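Long-range contacts in abietadiene synthase, chloroplastic (Abies grandis, PDB 3S9V), which belongs to the terpene synthase family, being a largely helical chloroplast enzyme with an N-terminal terpene synthase domain and a metal-binding domain: residues E39-F44 with Y457-Y463; G48-T52 with F253-F258; L270-W275 with I320-A324; R431-R435 with N778-V784; V363-L367 with I413-V417. All coordinates share one frame; numbering follows the deposited sequence.

Interactions 3 and 4 are the buried contacts, 1 and 5 are partly buried, and interaction 2 lies at the surface, its centre about 27 Å from that of the chain. Interactions 1, 2 and 3 meet one another: Tyr457 packs on Glu51 and Glu272, while Glu272 and Arg273 of helix 269-282 bond the backbone of Glu51 and Gly48. Helix 29-46 enters interaction 1, and the loop after it enters interaction 2. Interactions 3 and 5 touch through Asp321 and Asp365. The chemistry differs with place: a weakly hydrogen-bonded salt bridge edges 1, a shorter one lies between aromatic contacts in 2, carboxylates meet aromatic rings in 3, a buried arginine organises 4, and mainly aliphatic packing forms 5.

Interaction 1 of 5, residues E39-F44 with Y457-Y463; sequences EIKNMF and YISNEKY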
# COMPACT_ATOMS: atom_id res chain seq x y z
N GLU A 39 9.99 3.32 -20.93
CA GLU A 39 9.26 4.57 -20.88
C GLU A 39 8.98 5.00 -19.45
O GLU A 39 9.02 6.19 -19.12
CB GLU A 39 7.94 4.45 -21.65
CG GLU A 39 8.13 4.43 -23.16
CD GLU A 39 6.82 4.31 -23.92
OE1 GLU A 39 6.83 4.47 -25.16
OE2 GLU A 39 5.78 4.05 -23.28
N ILE A 40 8.71 4.03 -18.59
CA ILE A 40 8.43 4.29 -17.19
C ILE A 40 9.74 4.61 -16.46
O ILE A 40 9.75 5.40 -15.51
CB ILE A 40 7.72 3.09 -16.53
CG1 ILE A 40 6.30 2.99 -17.08
CG2 ILE A 40 7.71 3.23 -15.02
CD1 ILE A 40 5.55 1.77 -16.61
N LYS A 41 10.83 4.01 -16.91
CA LYS A 41 12.12 4.30 -16.30
C LYS A 41 12.47 5.76 -16.60
O LYS A 41 13.07 6.44 -15.78
CB LYS A 41 13.22 3.38 -16.84
CG LYS A 41 13.25 2.00 -16.23
CD LYS A 41 14.48 1.24 -16.69
CE LYS A 41 14.62 -0.10 -16.00
NZ LYS A 41 15.88 -0.79 -16.41
N ASN A 42 12.10 6.22 -17.79
CA ASN A 42 12.37 7.61 -18.16
C ASN A 42 11.53 8.53 -17.28
O ASN A 42 12.00 9.59 -16.87
CB ASN A 42 12.06 7.86 -19.64
CG ASN A 42 12.53 9.23 -20.11
OD1 ASN A 42 13.74 9.51 -20.14
ND2 ASN A 42 11.59 10.09 -20.48
N MET A 43 10.29 8.14 -17.00
CA MET A 43 9.44 8.96 -16.14
C MET A 43 10.15 9.17 -14.81
O MET A 43 10.27 10.30 -14.34
CB MET A 43 8.10 8.27 -15.88
CG MET A 43 6.98 8.67 -16.84
SD MET A 43 5.48 7.70 -16.57
CE MET A 43 5.07 8.19 -14.96
N PHE A 44 10.62 8.09 -14.20
CA PHE A 44 11.32 8.21 -12.93
C PHE A 44 12.55 9.11 -13.02
O PHE A 44 12.81 9.91 -12.11
CB PHE A 44 11.74 6.84 -12.39
CG PHE A 44 10.66 6.13 -11.63
CD1 PHE A 44 9.69 5.38 -12.29
CD2 PHE A 44 10.61 6.22 -10.24
CE1 PHE A 44 8.68 4.73 -11.58
CE2 PHE A 44 9.60 5.58 -9.52
CZ PHE A 44 8.64 4.83 -10.19
N TYR A 457 2.43 11.42 -13.47
CA TYR A 457 3.33 10.37 -13.01
C TYR A 457 2.77 9.48 -11.91
O TYR A 457 3.46 8.60 -11.39
CB TYR A 457 4.69 10.96 -12.61
CG TYR A 457 5.40 11.63 -13.77
CD1 TYR A 457 4.92 11.51 -15.08
CD2 TYR A 457 6.56 12.39 -13.57
CE1 TYR A 457 5.57 12.13 -16.16
CE2 TYR A 457 7.21 13.01 -14.64
CZ TYR A 457 6.71 12.87 -15.93
OH TYR A 457 7.35 13.48 -17.00
N ILE A 458 1.51 9.70 -11.55
CA ILE A 458 0.86 8.87 -10.54
C ILE A 458 -0.33 8.17 -11.21
O ILE A 458 -0.56 6.97 -11.01
CB ILE A 458 0.35 9.68 -9.35
CG1 ILE A 458 1.50 10.46 -8.71
CG2 ILE A 458 -0.27 8.74 -8.32
CD1 ILE A 458 1.08 11.38 -7.58
N SER A 459 -1.09 8.94 -11.99
CA SER A 459 -2.25 8.44 -12.73
C SER A 459 -1.80 8.38 -14.18
O SER A 459 -1.64 9.41 -14.84
CB SER A 459 -3.44 9.41 -12.59
OG SER A 459 -3.85 9.53 -11.24
N ASN A 460 -1.59 7.17 -14.67
CA ASN A 460 -1.09 6.98 -16.02
C ASN A 460 -1.52 5.63 -16.59
O ASN A 460 -1.47 4.61 -15.91
CB ASN A 460 0.44 7.07 -15.98
CG ASN A 460 1.08 7.01 -17.35
OD1 ASN A 460 0.96 6.01 -18.05
ND2 ASN A 460 1.76 8.09 -17.73
N GLU A 461 -1.92 5.63 -17.86
CA GLU A 461 -2.35 4.42 -18.55
C GLU A 461 -1.21 3.41 -18.70
O GLU A 461 -1.45 2.20 -18.75
CB GLU A 461 -2.87 4.79 -19.95
CG GLU A 461 -4.12 5.65 -19.96
CD GLU A 461 -5.39 4.83 -19.82
OE1 GLU A 461 -6.49 5.43 -19.87
OE2 GLU A 461 -5.29 3.59 -19.67
N LYS A 462 0.02 3.89 -18.77
CA LYS A 462 1.17 3.01 -18.94
C LYS A 462 1.47 2.08 -17.76
O LYS A 462 1.90 0.95 -17.97
CB LYS A 462 2.40 3.84 -19.31
CG LYS A 462 2.26 4.49 -20.67
CD LYS A 462 3.49 5.27 -21.08
CE LYS A 462 3.30 5.82 -22.49
NZ LYS A 462 4.40 6.74 -22.91
N TYR A 463 1.25 2.55 -16.54
CA TYR A 463 1.49 1.71 -15.37
C TYR A 463 0.52 0.53 -15.44
O TYR A 463 0.91 -0.62 -15.30
CB TYR A 463 1.22 2.47 -14.06
CG TYR A 463 2.19 3.58 -13.71
CD1 TYR A 463 3.55 3.45 -13.96
CD2 TYR A 463 1.74 4.73 -13.07
CE1 TYR A 463 4.45 4.44 -13.57
CE2 TYR A 463 2.63 5.73 -12.67
CZ TYR A 463 3.99 5.58 -12.92
OH TYR A 463 4.88 6.56 -12.54
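A Met-aromatic contact joins helix 29-46 to the turn that leads into helix 461-491, with Met43 packed against the rings of Tyr457 and Tyr463. Met43 CG lies over one face of the Tyr457 ring, 4.2 Å from its centroid and 28° off the normal, a CH-pi geometry. Met43 SD lies oblique to both rings, 4.9 Å from the Tyr457 centroid and 5.1 Å from that of Tyr463. The methionine chain is straight as far as SD and bends there (chi3 63°), which brings CE within 3.3 Å of Tyr457 CD1; its modelled distance of 2.9 Å from Tyr463 OH is unusually short and doubtful. That hydroxyl donates to Tyr457 O at 2.7 Å, from 38° above the carbonyl plane, linking the two ends of the 457-463 segment. Ile40 CD1 meets the edge of the Tyr463 ring, 3.7 Å from Tyr463 CD1. Farther along, Lys462 comes in broadside to Glu39 in a salt bridge (OE2 to NZ 3.0 Å) whose hydrogen bond is weak. Tyr441 OH bonds Ile458 O and Asn460 N in the turn itself. The hydroxyl bond and the packing of Ile40 and Met43 together restrain the Tyr463 ring, and sulfur and methyl contacts do most of the joining, with the charged pair at the margin.

Interaction 2 of 5, residues G48-T52 with F253-F258; sequences GYGET and FVLKKF
Lys257 NZ donates to Glu51 OE2 at 2.8 Å in a salt bridge, the nitrogen meeting OE2 nearly along the C-O axis. Both chains bend to reach it: Glu51 folds back at chi2 (-56°), although its CB starts out away from the helix, and Lys257 turns at chi2 and again at chi4. On the way Lys257 CE passes 3.4 Å from Gly50 O, a carbonyl that is hydrogen-bonded to Tyr266 OH.

The aromatic part is a T-shaped pair. The edge of Phe253 is directed at the face of Tyr49, with centroids 5.1 Å apart and planes at 73°, and Phe253 CZ stands 3.8 Å above the Tyr49 plane, over its centre. Helix 245-258, within the terpene synthase N-terminal domain, is joined in this way to the loop between helices 29-46 and 56-62.

A methyl-to-ring contact comes from Thr52 CG2, set oblique to the Phe258 ring and 4.0 Å from Phe258 CZ, the threonine lying crosswise to the phenylalanine. Its hydroxyl is engaged elsewhere, with Met454 O. Within the helix Lys257 CD rests over one face of the Phe258 ring, 3.6 Å above its plane, while Tyr266 meets Phe258 edge-to-face.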
# COMPACT_ATOMS: atom_id res chain seq x y z
N GLY A 48 11.27 15.67 -10.99
CA GLY A 48 11.98 16.80 -10.42
C GLY A 48 11.14 17.40 -9.31
O GLY A 48 10.97 16.76 -8.26
N TYR A 49 10.61 18.60 -9.51
CA TYR A 49 9.77 19.22 -8.49
C TYR A 49 8.31 18.84 -8.67
O TYR A 49 7.46 19.19 -7.84
CB TYR A 49 9.93 20.74 -8.50
CG TYR A 49 11.25 21.18 -7.91
CD1 TYR A 49 12.22 21.79 -8.69
CD2 TYR A 49 11.52 20.98 -6.55
CE1 TYR A 49 13.43 22.20 -8.14
CE2 TYR A 49 12.73 21.39 -5.99
CZ TYR A 49 13.68 22.00 -6.79
OH TYR A 49 14.88 22.41 -6.25
N GLY A 50 8.01 18.11 -9.74
CA GLY A 50 6.65 17.67 -9.96
C GLY A 50 6.02 18.01 -11.29
O GLY A 50 6.18 19.11 -11.82
N GLU A 51 5.30 17.04 -11.84
CA GLU A 51 4.60 17.23 -13.10
C GLU A 51 3.11 17.35 -12.84
O GLU A 51 2.51 16.50 -12.19
CB GLU A 51 4.87 16.05 -14.04
CG GLU A 51 6.26 16.06 -14.64
CD GLU A 51 6.55 17.36 -15.37
OE1 GLU A 51 5.71 17.79 -16.19
OE2 GLU A 51 7.63 17.95 -15.12
N THR A 52 2.52 18.42 -13.35
CA THR A 52 1.10 18.64 -13.16
C THR A 52 0.58 19.59 -14.23
O THR A 52 1.35 20.13 -15.03
CB THR A 52 0.80 19.22 -11.75
OG1 THR A 52 -0.61 19.36 -11.57
CG2 THR A 52 1.45 20.57 -11.58
N PHE A 253 10.27 31.08 -9.31
CA PHE A 253 10.66 29.68 -9.21
C PHE A 253 9.62 28.76 -9.85
O PHE A 253 9.97 27.80 -10.54
CB PHE A 253 10.88 29.31 -7.73
CG PHE A 253 10.89 27.83 -7.46
CD1 PHE A 253 9.72 27.17 -7.09
CD2 PHE A 253 12.07 27.09 -7.55
CE1 PHE A 253 9.72 25.80 -6.81
CE2 PHE A 253 12.08 25.73 -7.27
CZ PHE A 253 10.90 25.08 -6.91
N VAL A 254 8.34 29.05 -9.64
CA VAL A 254 7.29 28.25 -10.24
C VAL A 254 7.29 28.46 -11.75
O VAL A 254 7.18 27.51 -12.52
CB VAL A 254 5.90 28.61 -9.68
CG1 VAL A 254 4.81 27.95 -10.51
CG2 VAL A 254 5.80 28.18 -8.22
N LEU A 255 7.43 29.72 -12.17
CA LEU A 255 7.44 30.04 -13.59
C LEU A 255 8.70 29.54 -14.30
O LEU A 255 8.72 29.42 -15.53
CB LEU A 255 7.30 31.55 -13.80
CG LEU A 255 5.88 32.05 -13.56
CD1 LEU A 255 5.84 33.56 -13.56
CD2 LEU A 255 4.97 31.48 -14.64
N LYS A 256 9.74 29.24 -13.52
CA LYS A 256 10.96 28.72 -14.11
C LYS A 256 10.64 27.33 -14.65
O LYS A 256 11.12 26.93 -15.71
CB LYS A 256 12.07 28.62 -13.05
CG LYS A 256 13.36 27.99 -13.56
CD LYS A 256 14.48 28.08 -12.54
CE LYS A 256 14.15 27.34 -11.25
NZ LYS A 256 14.02 25.87 -11.44
N LYS A 257 9.79 26.61 -13.92
CA LYS A 257 9.37 25.27 -14.29
C LYS A 257 8.28 25.26 -15.38
O LYS A 257 8.38 24.52 -16.36
CB LYS A 257 8.86 24.52 -13.05
CG LYS A 257 8.83 22.98 -13.15
CD LYS A 257 7.92 22.47 -14.26
CE LYS A 257 7.80 20.95 -14.24
NZ LYS A 257 9.12 20.27 -14.41
N PHE A 258 7.26 26.10 -15.22
CA PHE A 258 6.17 26.11 -16.19
C PHE A 258 6.13 27.20 -17.26
O PHE A 258 5.21 27.24 -18.07
CB PHE A 258 4.84 26.08 -15.44
CG PHE A 258 4.73 24.96 -14.46
CD1 PHE A 258 4.99 25.17 -13.11
CD2 PHE A 258 4.39 23.68 -14.88
CE1 PHE A 258 4.91 24.13 -12.19
CE2 PHE A 258 4.31 22.63 -13.97
CZ PHE A 258 4.57 22.85 -12.62

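Interaction 3 of 5, residues L270-W275 with I320-A324; sequences LFERLW and IDDTA
Asp322 OD2 faces carbon atoms of helix 269-282: Phe271 CA approaches it at 3.5 Å, and both Phe271 CB and Trp275 CZ3 stand 3.6 Å from it. No hydrogen-bond partner for this buried oxygen exists in the model. Asp322 and Asp321 belong to the sequence Asp319-Ile320-Asp321-Asp322, which matches the DXDD motif of class II terpene synthases, with Asp319 just before helix 320-332 and the rest in its first turn. Asp319 OD2 accepts from Asp322 N, tying the first aspartate of the motif to the last.

Helix 269-282 supplies the other side, its short segment axis passing 10.4 Å from that of 320-324 at 47° between their directions. The Asp322 carboxyl group reaches it with CG beside the backbone N (chi1 -73°), although the CB bond points neither toward nor away from that helix. Leu274 CD1 adds a backbone contact, 3.7 Å from Asp322 O.

Asp321 meets the indole differently. Its OD2 lies 3.7 Å from Trp275 CZ2, at the ring edge near the plane, and the carboxylate is turned 83° from the indole. Its other oxygen, OD1, is hydrogen-bonded to Asn368 ND2, a residue of helix 363-373 that also touches Trp275. On one face of the indole Phe271 CE1 sits 3.4 Å above the plane, over the ring centre.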
# COMPACT_ATOMS: atom_id res chain seq x y z
N LEU A 270 7.83 15.37 -3.09
CA LEU A 270 7.71 14.22 -2.19
C LEU A 270 6.44 13.44 -2.50
O LEU A 270 6.41 12.20 -2.47
CB LEU A 270 7.68 14.68 -0.73
CG LEU A 270 8.81 15.57 -0.20
CD1 LEU A 270 8.69 15.63 1.31
CD2 LEU A 270 10.17 15.01 -0.60
N PHE A 271 5.38 14.18 -2.79
CA PHE A 271 4.11 13.58 -3.12
C PHE A 271 4.27 12.74 -4.41
O PHE A 271 3.87 11.58 -4.46
CB PHE A 271 3.06 14.69 -3.29
CG PHE A 271 1.78 14.24 -3.93
CD1 PHE A 271 1.15 13.07 -3.54
CD2 PHE A 271 1.19 15.01 -4.93
CE1 PHE A 271 -0.05 12.67 -4.12
CE2 PHE A 271 -0.01 14.62 -5.52
CZ PHE A 271 -0.63 13.45 -5.11
N GLU A 272 4.90 13.32 -5.43
CA GLU A 272 5.06 12.61 -6.69
C GLU A 272 5.92 11.34 -6.60
O GLU A 272 5.54 10.29 -7.13
CB GLU A 272 5.66 13.55 -7.74
CG GLU A 272 5.85 12.89 -9.09
CD GLU A 272 6.14 13.88 -10.19
OE1 GLU A 272 7.28 14.39 -10.28
OE2 GLU A 272 5.21 14.16 -10.97
N ARG A 273 7.05 11.43 -5.92
CA ARG A 273 7.93 10.28 -5.78
C ARG A 273 7.34 9.14 -4.96
O ARG A 273 7.42 7.98 -5.37
CB ARG A 273 9.27 10.70 -5.17
CG ARG A 273 10.19 11.44 -6.15
CD ARG A 273 11.46 11.90 -5.47
NE ARG A 273 12.42 12.50 -6.40
CZ ARG A 273 12.26 13.69 -6.98
NH1 ARG A 273 11.18 14.42 -6.72
NH2 ARG A 273 13.18 14.14 -7.82
N LEU A 274 6.73 9.46 -3.82
CA LEU A 274 6.13 8.44 -2.96
C LEU A 274 4.94 7.72 -3.60
O LEU A 274 4.79 6.50 -3.45
CB LEU A 274 5.70 9.06 -1.62
CG LEU A 274 6.84 9.46 -0.67
CD1 LEU A 274 6.26 10.27 0.46
CD2 LEU A 274 7.57 8.22 -0.13
N TRP A 275 4.11 8.48 -4.30
CA TRP A 275 2.93 7.91 -4.94
C TRP A 275 3.30 7.08 -6.18
O TRP A 275 2.67 6.07 -6.48
CB TRP A 275 1.95 9.03 -5.30
CG TRP A 275 0.85 9.19 -4.29
CD1 TRP A 275 -0.47 8.91 -4.48
CD2 TRP A 275 0.97 9.62 -2.92
NE1 TRP A 275 -1.18 9.13 -3.32
CE2 TRP A 275 -0.31 9.56 -2.35
CE3 TRP A 275 2.05 10.03 -2.13
CZ2 TRP A 275 -0.56 9.90 -1.01
CZ3 TRP A 275 1.81 10.38 -0.80
CH2 TRP A 275 0.51 10.31 -0.26
N ILE A 320 -0.52 13.96 7.39
CA ILE A 320 -0.52 12.55 7.71
C ILE A 320 -0.46 11.63 6.49
O ILE A 320 0.08 10.53 6.57
CB ILE A 320 -1.75 12.19 8.57
CG1 ILE A 320 -1.46 10.93 9.40
CG2 ILE A 320 -2.97 11.97 7.68
CD1 ILE A 320 -2.53 10.62 10.41
N ASP A 321 -1.01 12.07 5.36
CA ASP A 321 -1.01 11.23 4.16
C ASP A 321 0.40 11.02 3.63
O ASP A 321 0.82 9.88 3.45
CB ASP A 321 -1.91 11.85 3.08
CG ASP A 321 -2.48 10.80 2.12
OD1 ASP A 321 -2.20 9.59 2.29
OD2 ASP A 321 -3.22 11.20 1.19
N ASP A 322 1.13 12.11 3.36
CA ASP A 322 2.50 12.00 2.86
C ASP A 322 3.42 11.36 3.90
O ASP A 322 4.34 10.62 3.56
CB ASP A 322 3.08 13.38 2.51
CG ASP A 322 2.48 13.97 1.25
OD1 ASP A 322 1.52 14.76 1.36
OD2 ASP A 322 2.96 13.63 0.15
N THR A 323 3.17 11.66 5.17
CA THR A 323 3.99 11.12 6.25
C THR A 323 3.76 9.63 6.43
O THR A 323 4.70 8.87 6.62
CB THR A 323 3.70 11.83 7.59
OG1 THR A 323 4.01 13.22 7.46
CG2 THR A 323 4.55 11.22 8.70
N ALA A 324 2.50 9.20 6.37
CA ALA A 324 2.18 7.79 6.50
C ALA A 324 2.73 7.01 5.30
O ALA A 324 3.25 5.91 5.46
CB ALA A 324 0.68 7.60 6.62

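Interaction 4 of 5, residues R431-R435 with N778-V784; sequences RLEAR and NCLFQPV
Arg435 of helix 430-440 reaches into the C-terminal segment 778-784, where it meets Asn778, Gln782 and Val784. Its packing there is close. The side chain leaves the helix with CG opposite the backbone N (chi1 -168°) and runs extended to NE, passing Asn778 O. The guanidinium is then sandwiched: Val784 CG1 stands 3.8 Å above one face, over the centre, and Asn778 OD1 3.6 Å above the opposite face, nearer the rim. In its plane, NH1 donates to Gln782 O at 3.1 Å with a nearly straight N-H...O angle of 166°, but it comes to that carbonyl from far above, 79° out of the carbonyl plane. Gln475 NE2 also bonds Gln782 O, and NH2 forms a salt bridge with Glu439.

Beside this lies ordinary buried packing, with Leu432 CD2 4.1 Å from Asn778 CB and Arg431 CB 4.0 Å from Cys779 SG. The solvent side is that of Gln782 and Pro783, which are exposed, and the Gln782 side chain turns its end away from helix 430-440.

One buried arginine therefore gathers the tail by contacts over both faces of its guanidinium and a backbone hydrogen bond, while Glu439 probably balances much of its charge.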
# COMPACT_ATOMS: atom_id res chain seq x y z
N ARG A 431 0.70 -11.31 -5.25
CA ARG A 431 -0.14 -11.49 -6.44
C ARG A 431 -1.59 -11.09 -6.18
O ARG A 431 -2.22 -10.44 -7.02
CB ARG A 431 -0.09 -12.94 -6.94
CG ARG A 431 1.25 -13.36 -7.53
CD ARG A 431 1.53 -12.70 -8.88
NE ARG A 431 2.11 -11.37 -8.74
CZ ARG A 431 2.39 -10.56 -9.76
NH1 ARG A 431 2.15 -10.95 -11.02
NH2 ARG A 431 2.95 -9.38 -9.54
N LEU A 432 -2.12 -11.46 -5.02
CA LEU A 432 -3.50 -11.12 -4.69
C LEU A 432 -3.70 -9.61 -4.55
O LEU A 432 -4.71 -9.06 -5.00
CB LEU A 432 -3.94 -11.85 -3.42
CG LEU A 432 -3.92 -13.38 -3.58
CD1 LEU A 432 -4.34 -14.05 -2.27
CD2 LEU A 432 -4.87 -13.77 -4.71
N GLU A 433 -2.73 -8.93 -3.92
CA GLU A 433 -2.82 -7.48 -3.76
C GLU A 433 -2.66 -6.84 -5.13
O GLU A 433 -3.37 -5.89 -5.47
CB GLU A 433 -1.73 -6.94 -2.83
CG GLU A 433 -1.85 -5.43 -2.60
CD GLU A 433 -0.88 -4.88 -1.56
OE1 GLU A 433 -0.84 -5.43 -0.44
OE2 GLU A 433 -0.18 -3.88 -1.85
N ALA A 434 -1.73 -7.35 -5.92
CA ALA A 434 -1.50 -6.81 -7.24
C ALA A 434 -2.75 -6.94 -8.11
O ALA A 434 -3.09 -6.01 -8.86
CB ALA A 434 -0.32 -7.51 -7.91
N ARG A 435 -3.43 -8.07 -8.00
CA ARG A 435 -4.63 -8.27 -8.80
C ARG A 435 -5.70 -7.30 -8.36
O ARG A 435 -6.39 -6.72 -9.19
CB ARG A 435 -5.17 -9.70 -8.68
CG ARG A 435 -6.24 -10.03 -9.73
CD ARG A 435 -6.67 -11.48 -9.65
NE ARG A 435 -7.20 -11.98 -10.92
CZ ARG A 435 -8.31 -11.51 -11.49
NH1 ARG A 435 -8.72 -12.02 -12.65
NH2 ARG A 435 -9.00 -10.54 -10.92
N ASN A 778 -8.07 -16.42 -8.62
CA ASN A 778 -7.50 -15.09 -8.86
C ASN A 778 -6.02 -15.05 -9.17
O ASN A 778 -5.55 -14.17 -9.89
CB ASN A 778 -7.72 -14.18 -7.65
CG ASN A 778 -9.16 -13.79 -7.46
OD1 ASN A 778 -9.84 -13.40 -8.41
ND2 ASN A 778 -9.65 -13.89 -6.23
N CYS A 779 -5.27 -16.01 -8.63
CA CYS A 779 -3.84 -16.03 -8.84
C CYS A 779 -3.38 -16.88 -10.01
O CYS A 779 -2.47 -16.50 -10.75
CB CYS A 779 -3.15 -16.52 -7.56
SG CYS A 779 -1.35 -16.63 -7.63
N LEU A 780 -4.03 -18.03 -10.21
CA LEU A 780 -3.60 -18.94 -11.27
C LEU A 780 -4.47 -19.10 -12.52
O LEU A 780 -3.95 -19.47 -13.57
CB LEU A 780 -3.36 -20.33 -10.68
CG LEU A 780 -2.43 -20.46 -9.46
CD1 LEU A 780 -2.41 -21.91 -9.01
CD2 LEU A 780 -1.04 -19.99 -9.81
N PHE A 781 -5.77 -18.84 -12.43
CA PHE A 781 -6.61 -19.06 -13.60
C PHE A 781 -7.22 -17.85 -14.30
O PHE A 781 -6.97 -17.63 -15.48
CB PHE A 781 -7.70 -20.06 -13.23
CG PHE A 781 -7.16 -21.35 -12.68
CD1 PHE A 781 -6.16 -22.04 -13.37
CD2 PHE A 781 -7.62 -21.86 -11.48
CE1 PHE A 781 -5.62 -23.22 -12.85
CE2 PHE A 781 -7.09 -23.04 -10.95
CZ PHE A 781 -6.08 -23.72 -11.64
N GLN A 782 -8.01 -17.07 -13.57
CA GLN A 782 -8.65 -15.88 -14.13
C GLN A 782 -7.59 -14.81 -14.44
O GLN A 782 -6.92 -14.32 -13.54
CB GLN A 782 -9.66 -15.34 -13.13
CG GLN A 782 -10.76 -14.48 -13.72
CD GLN A 782 -12.12 -15.16 -13.63
OE1 GLN A 782 -12.61 -15.45 -12.54
NE2 GLN A 782 -12.73 -15.42 -14.78
N PRO A 783 -7.41 -14.46 -15.73
CA PRO A 783 -6.41 -13.43 -16.04
C PRO A 783 -7.01 -12.04 -15.81
O PRO A 783 -8.23 -11.90 -15.68
CB PRO A 783 -6.09 -13.68 -17.51
CG PRO A 783 -6.52 -15.10 -17.74
CD PRO A 783 -7.80 -15.17 -16.95
N VAL A 784 -6.16 -11.02 -15.73
CA VAL A 784 -6.65 -9.66 -15.54
C VAL A 784 -6.85 -9.00 -16.90
O VAL A 784 -6.05 -9.18 -17.82
CB VAL A 784 -5.67 -8.80 -14.70
CG1 VAL A 784 -5.52 -9.40 -13.32
CG2 VAL A 784 -4.31 -8.70 -15.40

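Interaction 5 of 5, residues V363-L367 with I413-V417; sequences VTDML and IRGEV
Ile413 can be followed outward from its CB, which points toward helix 363-373. CG1, trans to the main-chain nitrogen (chi1 -161°), makes the first contact, 3.7 Å from Val363 CG1, with the two side chains antiparallel and side by side. A turn at chi2 (62°) carries CD1 onward to the tip, where it lies 4.0 Å from Thr364 OG1 and 4.1 Å from Leu367 CD2. One isoleucine thus spans a full turn of the facing helix.

The axes of the short segments 363-367 and 413-417 run 10.7 Å apart and only 23° from parallel, each helix presenting residues four apart: Val363 with Leu367, and Ile413 with Val417. Both belong to the helical N-terminal domain of terpene synthases, built of paired helices; here 363-373 and 413-422 run roughly parallel, with helix 381-397 packed beside both, its Ala397 touching Val363 and its Leu394 touching Val417.

Val363 CG1 is shared, for it also meets Val417 CG2 at 3.7 Å, the two valines set nearly perpendicular. Leu367 is directed at the other helix through a single branch, CD2. That methyl lies 3.9 Å from Glu416 CB and 4.0 Å from Glu416 OE1, an oxygen whose charge is paired with Arg282 in a salt bridge. CD2 comes no closer to Val417 CG2 than 4.4 Å.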
# COMPACT_ATOMS: atom_id res chain seq x y z
N VAL A 363 -11.36 9.37 3.75
CA VAL A 363 -11.13 7.97 3.41
C VAL A 363 -9.75 7.69 2.83
O VAL A 363 -9.06 6.77 3.26
CB VAL A 363 -12.18 7.46 2.42
CG1 VAL A 363 -11.88 6.01 2.06
CG2 VAL A 363 -13.57 7.58 3.03
N THR A 364 -9.36 8.48 1.84
CA THR A 364 -8.07 8.27 1.21
C THR A 364 -6.91 8.33 2.20
O THR A 364 -6.11 7.39 2.28
CB THR A 364 -7.85 9.28 0.08
OG1 THR A 364 -8.84 9.08 -0.93
CG2 THR A 364 -6.48 9.10 -0.55
N ASP A 365 -6.81 9.39 2.99
CA ASP A 365 -5.71 9.48 3.94
C ASP A 365 -5.79 8.48 5.10
O ASP A 365 -4.76 7.93 5.51
CB ASP A 365 -5.55 10.91 4.48
CG ASP A 365 -6.86 11.52 4.92
OD1 ASP A 365 -7.75 11.71 4.06
OD2 ASP A 365 -7.00 11.81 6.13
N MET A 366 -6.98 8.23 5.64
CA MET A 366 -7.08 7.27 6.74
C MET A 366 -6.66 5.91 6.19
O MET A 366 -6.09 5.09 6.92
CB MET A 366 -8.50 7.18 7.33
CG MET A 366 -8.92 8.36 8.22
SD MET A 366 -7.84 8.71 9.65
CE MET A 366 -6.66 9.81 8.91
N LEU A 367 -6.92 5.68 4.90
CA LEU A 367 -6.55 4.41 4.29
C LEU A 367 -5.03 4.23 4.25
O LEU A 367 -4.51 3.18 4.62
CB LEU A 367 -7.11 4.28 2.88
CG LEU A 367 -6.57 3.06 2.13
CD1 LEU A 367 -6.85 1.80 2.94
CD2 LEU A 367 -7.21 2.96 0.75
N ILE A 413 -12.37 3.75 -4.49
CA ILE A 413 -11.74 3.76 -3.19
C ILE A 413 -12.34 2.68 -2.29
O ILE A 413 -11.65 2.07 -1.48
CB ILE A 413 -11.87 5.15 -2.52
CG1 ILE A 413 -10.84 5.29 -1.40
CG2 ILE A 413 -13.28 5.35 -1.98
CD1 ILE A 413 -9.41 5.21 -1.89
N ARG A 414 -13.64 2.42 -2.46
CA ARG A 414 -14.30 1.40 -1.64
C ARG A 414 -13.61 0.06 -1.82
O ARG A 414 -13.40 -0.67 -0.86
CB ARG A 414 -15.77 1.26 -2.02
CG ARG A 414 -16.55 0.35 -1.09
CD ARG A 414 -17.90 -0.03 -1.68
NE ARG A 414 -18.66 -0.89 -0.77
CZ ARG A 414 -19.22 -0.47 0.35
NH1 ARG A 414 -19.11 0.80 0.72
NH2 ARG A 414 -19.90 -1.32 1.11
N GLY A 415 -13.25 -0.26 -3.06
CA GLY A 415 -12.57 -1.51 -3.33
C GLY A 415 -11.22 -1.57 -2.63
O GLY A 415 -10.81 -2.63 -2.15
N GLU A 416 -10.52 -0.45 -2.59
CA GLU A 416 -9.22 -0.41 -1.94
C GLU A 416 -9.39 -0.55 -0.43
O GLU A 416 -8.58 -1.19 0.24
CB GLU A 416 -8.49 0.90 -2.25
CG GLU A 416 -7.99 1.01 -3.68
CD GLU A 416 -7.26 2.32 -3.93
OE1 GLU A 416 -6.31 2.63 -3.18
OE2 GLU A 416 -7.64 3.04 -4.87
N VAL A 417 -10.44 0.05 0.10
CA VAL A 417 -10.70 -0.04 1.52
C VAL A 417 -11.06 -1.48 1.86
O VAL A 417 -10.41 -2.11 2.70
CB VAL A 417 -11.85 0.90 1.93
CG1 VAL A 417 -12.22 0.68 3.39
CG2 VAL A 417 -11.42 2.35 1.70